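Local atomic coordinates of beta-lactamase Mb2281c (Mycobacterium bovis, PDB entry 3I7J), a protein that probably hydrolyses beta-lactams or related amide or ester substrates as a serine enzyme of the beta-lactamase and penicillin-binding-protein superfamily. Residues Pro212-Phe224 / Phe227-Lys239. Sequence-based numbering, arbitrary orientation.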
loop_
_atom_site.group_PDB
_atom_site.type_symbol
_atom_site.label_atom_id
_atom_site.label_comp_id
_atom_site.label_asym_id
_atom_site.label_seq_id
_atom_site.Cartn_x
_atom_site.Cartn_y
_atom_site.Cartn_z
ATOM N N PRO A 212 9.342 12.172 -10.990
ATOM C CA PRO A 212 10.039 10.914 -10.711
ATOM C C PRO A 212 9.137 10.033 -9.846
ATOM O O PRO A 212 8.138 10.515 -9.311
ATOM C CB PRO A 212 11.289 11.379 -9.979
ATOM C CG PRO A 212 10.781 12.538 -9.190
ATOM C CD PRO A 212 9.902 13.272 -10.189
ATOM N N HIS A 213 9.482 8.754 -9.708
ATOM C CA HIS A 213 8.667 7.827 -8.916
ATOM C C HIS A 213 9.537 6.745 -8.286
ATOM O O HIS A 213 10.709 6.610 -8.632
ATOM C CB HIS A 213 7.604 7.171 -9.811
ATOM C CG HIS A 213 6.447 6.592 -9.052
ATOM N ND1 HIS A 213 5.584 7.369 -8.313
ATOM C CD2 HIS A 213 6.015 5.315 -8.917
ATOM C CE1 HIS A 213 4.668 6.597 -7.754
ATOM N NE2 HIS A 213 4.907 5.347 -8.104
ATOM N N TRP A 214 8.971 5.973 -7.363
ATOM C CA TRP A 214 9.734 4.913 -6.718
ATOM C C TRP A 214 9.733 3.621 -7.529
ATOM O O TRP A 214 10.613 2.779 -7.345
ATOM C CB TRP A 214 9.218 4.653 -5.295
ATOM C CG TRP A 214 7.725 4.521 -5.177
ATOM C CD1 TRP A 214 6.808 5.533 -5.119
ATOM C CD2 TRP A 214 6.983 3.300 -5.105
ATOM N NE1 TRP A 214 5.536 5.012 -5.013
ATOM C CE2 TRP A 214 5.616 3.645 -5.005
ATOM C CE3 TRP A 214 7.341 1.942 -5.120
ATOM C CZ2 TRP A 214 4.605 2.683 -4.914
ATOM C CZ3 TRP A 214 6.336 0.986 -5.032
ATOM C CH2 TRP A 214 4.983 1.364 -4.931
ATOM N N THR A 215 8.759 3.456 -8.426
ATOM C CA THR A 215 8.709 2.253 -9.260
ATOM C C THR A 215 9.671 2.393 -10.448
ATOM O O THR A 215 10.356 3.410 -10.590
ATOM C CB THR A 215 7.276 1.972 -9.802
ATOM O OG1 THR A 215 6.817 3.090 -10.573
ATOM C CG2 THR A 215 6.311 1.719 -8.656
ATOM N N GLY A 216 9.734 1.369 -11.293
ATOM C CA GLY A 216 10.635 1.420 -12.432
ATOM C C GLY A 216 10.050 2.163 -13.618
ATOM O O GLY A 216 8.838 2.371 -13.689
ATOM N N GLU A 217 10.909 2.567 -14.550
ATOM C CA GLU A 217 10.460 3.282 -15.739
ATOM C C GLU A 217 9.670 2.358 -16.642
ATOM O O GLU A 217 8.958 2.814 -17.534
ATOM C CB GLU A 217 11.645 3.833 -16.528
ATOM C CG GLU A 217 12.359 4.986 -15.865
ATOM C CD GLU A 217 13.326 5.672 -16.813
ATOM O OE1 GLU A 217 14.165 4.966 -17.416
ATOM O OE2 GLU A 217 13.247 6.915 -16.952
ATOM N N CYS A 218 9.796 1.059 -16.410
ATOM C CA CYS A 218 9.089 0.094 -17.229
ATOM C C CYS A 218 7.810 -0.461 -16.591
ATOM O O CYS A 218 7.071 -1.220 -17.224
ATOM C CB CYS A 218 10.043 -1.035 -17.625
ATOM S SG CYS A 218 11.392 -0.474 -18.714
ATOM N N ASN A 219 7.541 -0.089 -15.343
ATOM C CA ASN A 219 6.315 -0.543 -14.700
ATOM C C ASN A 219 5.167 0.067 -15.498
ATOM O O ASN A 219 5.287 1.183 -15.996
ATOM C CB ASN A 219 6.268 -0.076 -13.237
ATOM C CG ASN A 219 6.924 -1.073 -12.286
ATOM O OD1 ASN A 219 6.461 -2.209 -12.146
ATOM N ND2 ASN A 219 8.005 -0.659 -11.638
ATOM N N SER A 220 4.067 -0.664 -15.646
ATOM C CA SER A 220 2.930 -0.146 -16.409
ATOM C C SER A 220 2.212 0.926 -15.599
ATOM O O SER A 220 2.385 1.006 -14.380
ATOM C CB SER A 220 1.938 -1.260 -16.719
ATOM O OG SER A 220 1.290 -1.658 -15.529
ATOM N N THR A 221 1.396 1.733 -16.274
ATOM C CA THR A 221 0.641 2.789 -15.607
ATOM C C THR A 221 -0.372 2.214 -14.614
ATOM O O THR A 221 -0.842 2.921 -13.725
ATOM C CB THR A 221 -0.124 3.686 -16.633
ATOM O OG1 THR A 221 -0.924 2.859 -17.489
ATOM C CG2 THR A 221 0.849 4.504 -17.481
ATOM N N ARG A 222 -0.703 0.932 -14.752
ATOM C CA ARG A 222 -1.662 0.292 -13.843
ATOM C C ARG A 222 -1.023 -0.246 -12.558
ATOM O O ARG A 222 -1.715 -0.752 -11.673
ATOM C CB ARG A 222 -2.385 -0.846 -14.561
ATOM C CG ARG A 222 -3.289 -0.393 -15.695
ATOM C CD ARG A 222 -3.678 -1.585 -16.546
ATOM N NE ARG A 222 -4.370 -2.621 -15.777
ATOM C CZ ARG A 222 -4.439 -3.893 -16.152
ATOM N NH1 ARG A 222 -3.849 -4.275 -17.280
ATOM N NH2 ARG A 222 -5.097 -4.776 -15.409
ATOM N N THR A 223 0.297 -0.145 -12.474
ATOM C CA THR A 223 1.030 -0.598 -11.299
ATOM C C THR A 223 0.471 0.121 -10.064
ATOM O O THR A 223 0.194 1.316 -10.115
ATOM C CB THR A 223 2.538 -0.284 -11.452
ATOM O OG1 THR A 223 3.031 -0.911 -12.646
ATOM C CG2 THR A 223 3.331 -0.806 -10.244
ATOM N N PHE A 224 0.292 -0.616 -8.966
ATOM C CA PHE A 224 -0.240 -0.047 -7.727
ATOM C C PHE A 224 0.493 -0.658 -6.531
ATOM O O PHE A 224 1.131 -1.701 -6.663
ATOM C CB PHE A 224 -1.754 -0.318 -7.627
ATOM C CG PHE A 224 -2.110 -1.782 -7.521
ATOM C CD1 PHE A 224 -2.146 -2.420 -6.281
ATOM C CD2 PHE A 224 -2.395 -2.525 -8.667
ATOM C CE1 PHE A 224 -2.463 -3.776 -6.184
ATOM C CE2 PHE A 224 -2.712 -3.884 -8.586
ATOM C CZ PHE A 224 -2.747 -4.509 -7.341
ATOM N N PHE A 227 4.880 2.725 -0.797
ATOM C CA PHE A 227 6.230 2.664 -0.244
ATOM C C PHE A 227 6.113 3.344 1.108
ATOM O O PHE A 227 5.083 3.951 1.408
ATOM C CB PHE A 227 7.281 3.341 -1.149
ATOM C CG PHE A 227 7.343 4.839 -1.039
ATOM C CD1 PHE A 227 6.428 5.639 -1.715
ATOM C CD2 PHE A 227 8.342 5.451 -0.282
ATOM C CE1 PHE A 227 6.506 7.030 -1.647
ATOM C CE2 PHE A 227 8.433 6.840 -0.205
ATOM C CZ PHE A 227 7.510 7.633 -0.890
ATOM N N GLY A 228 7.133 3.200 1.941
ATOM C CA GLY A 228 7.094 3.807 3.261
ATOM C C GLY A 228 8.389 4.521 3.576
ATOM O O GLY A 228 9.423 4.220 2.978
ATOM N N GLN A 229 8.334 5.461 4.513
ATOM C CA GLN A 229 9.509 6.232 4.902
ATOM C C GLN A 229 10.531 5.389 5.654
ATOM O O GLN A 229 11.637 5.855 5.931
ATOM C CB GLN A 229 9.101 7.430 5.769
ATOM C CG GLN A 229 8.280 8.502 5.046
ATOM C CD GLN A 229 9.049 9.185 3.923
ATOM O OE1 GLN A 229 10.176 9.649 4.119
ATOM N NE2 GLN A 229 8.438 9.262 2.746
ATOM N N SER A 230 10.163 4.159 5.994
ATOM C CA SER A 230 11.078 3.263 6.698
ATOM C C SER A 230 11.982 2.554 5.698
ATOM O O SER A 230 12.770 1.687 6.070
ATOM C CB SER A 230 10.303 2.223 7.507
ATOM O OG SER A 230 9.759 2.804 8.677
ATOM N N GLY A 231 11.852 2.923 4.425
ATOM C CA GLY A 231 12.670 2.323 3.387
ATOM C C GLY A 231 12.193 0.980 2.871
ATOM O O GLY A 231 12.997 0.076 2.638
ATOM N N GLY A 232 10.881 0.843 2.693
ATOM C CA GLY A 232 10.321 -0.396 2.186
ATOM C C GLY A 232 9.223 -0.071 1.187
ATOM O O GLY A 232 8.713 1.047 1.179
ATOM N N PHE A 233 8.860 -1.023 0.335
ATOM C CA PHE A 233 7.810 -0.768 -0.629
ATOM C C PHE A 233 7.234 -2.044 -1.234
ATOM O O PHE A 233 7.799 -3.135 -1.104
ATOM C CB PHE A 233 8.315 0.146 -1.764
ATOM C CG PHE A 233 9.249 -0.531 -2.750
ATOM C CD1 PHE A 233 8.777 -1.476 -3.664
ATOM C CD2 PHE A 233 10.599 -0.195 -2.782
ATOM C CE1 PHE A 233 9.643 -2.072 -4.596
ATOM C CE2 PHE A 233 11.469 -0.783 -3.706
ATOM C CZ PHE A 233 10.991 -1.722 -4.615
ATOM N N ILE A 234 6.095 -1.893 -1.892
ATOM C CA ILE A 234 5.464 -3.006 -2.558
ATOM C C ILE A 234 4.706 -2.494 -3.767
ATOM O O ILE A 234 3.968 -1.515 -3.686
ATOM C CB ILE A 234 4.478 -3.764 -1.627
ATOM C CG1 ILE A 234 3.753 -4.858 -2.428
ATOM C CG2 ILE A 234 3.444 -2.800 -1.027
ATOM C CD1 ILE A 234 2.876 -5.776 -1.563
ATOM N N TRP A 235 4.942 -3.124 -4.908
ATOM C CA TRP A 235 4.203 -2.772 -6.099
ATOM C C TRP A 235 3.782 -4.055 -6.778
ATOM O O TRP A 235 4.444 -5.091 -6.665
ATOM C CB TRP A 235 4.987 -1.841 -7.053
ATOM C CG TRP A 235 6.309 -2.319 -7.610
ATOM C CD1 TRP A 235 7.538 -1.770 -7.364
ATOM C CD2 TRP A 235 6.522 -3.341 -8.593
ATOM N NE1 TRP A 235 8.496 -2.378 -8.137
ATOM C CE2 TRP A 235 7.901 -3.346 -8.902
ATOM C CE3 TRP A 235 5.681 -4.250 -9.250
ATOM C CZ2 TRP A 235 8.461 -4.230 -9.842
ATOM C CZ3 TRP A 235 6.236 -5.127 -10.181
ATOM C CH2 TRP A 235 7.612 -5.108 -10.468
ATOM N N VAL A 236 2.641 -3.970 -7.445
ATOM C CA VAL A 236 2.043 -5.085 -8.156
ATOM C C VAL A 236 1.759 -4.523 -9.532
ATOM O O VAL A 236 1.103 -3.494 -9.653
ATOM C CB VAL A 236 0.707 -5.493 -7.496
ATOM C CG1 VAL A 236 0.138 -6.734 -8.165
ATOM C CG2 VAL A 236 0.921 -5.725 -6.005
ATOM N N ASP A 237 2.263 -5.175 -10.569
ATOM C CA ASP A 237 2.036 -4.686 -11.919
ATOM C C ASP A 237 1.095 -5.675 -12.609
ATOM O O ASP A 237 1.510 -6.764 -12.982
ATOM C CB ASP A 237 3.377 -4.598 -12.658
ATOM C CG ASP A 237 3.263 -3.898 -13.992
ATOM O OD1 ASP A 237 2.241 -4.112 -14.682
ATOM O OD2 ASP A 237 4.200 -3.151 -14.356
ATOM N N PRO A 238 -0.189 -5.308 -12.779
ATOM C CA PRO A 238 -1.179 -6.182 -13.422
ATOM C C PRO A 238 -0.876 -6.510 -14.879
ATOM O O PRO A 238 -1.348 -7.519 -15.396
ATOM C CB PRO A 238 -2.485 -5.396 -13.298
ATOM C CG PRO A 238 -2.241 -4.454 -12.171
ATOM C CD PRO A 238 -0.811 -4.037 -12.371
ATOM N N LYS A 239 -0.109 -5.652 -15.543
ATOM C CA LYS A 239 0.224 -5.885 -16.941
ATOM C C LYS A 239 1.337 -6.919 -17.037
ATOM O O LYS A 239 1.278 -7.835 -17.860
ATOM C CB LYS A 239 0.653 -4.581 -17.626
ATOM C CG LYS A 239 0.901 -4.726 -19.128
ATOM C CD LYS A 239 1.315 -3.414 -19.785
ATOM C CE LYS A 239 0.188 -2.377 -19.785
ATOM N NZ LYS A 239 -0.952 -2.727 -20.678
HETATM O O HOH W 1 5.293 -3.904 -16.736
#
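OD1 of Asp-237 is gripped by three donors: the hydroxyl OG of Ser-220 reaches it from above the carboxylate plane, at 2.8 Å, while Lys-239 N closes an Asx turn onto it and Ala-240 N adds another bond. The carboxylate thus ties the loop 212-224 to the end of an inner strand, 232-237, of the antiparallel sheet characteristic of serine beta-lactamases, where strands 224-228 and 232-237 form a hairpin. OD2 of Asp-237 takes the backbone N of Ser-220 at 2.8 Å, almost straight (170°), on the syn side but tilted out of the carboxylate plane, and accepts a further hydrogen bond from a water that also donates to Cys-218 O. Next to it, Phe-224 and Val-236 make a hydrogen-bonded antiparallel pair. With CG of Phe-224 between its backbone N and carbonyl carbon (chi1 64°), the ring folds back over Val-236, whose CB lies 3.9 Å from the ring centroid in a CH-pi contact; Pro-238 CG meets the ring edge.

Nearer the hairpin turn, Trp-214, its NE1 bonded to Glu-205, lies against Phe-227 on one face, while Phe-233 CD1 and Trp-235 CB approach its six-membered ring obliquely. Phe-227 CB sits 4.1 Å from the centroid of the Trp-214 five-membered ring, and the two ring planes are inclined at 41°. Helix 256-271 packs beside this cluster: Trp-260 meets Phe-233 edge-to-face, and Ser-264 OG bonds Trp-235 NE1. At the indole's own edge, Trp-214 CH2 comes within 3.3 Å of Ile-234 O.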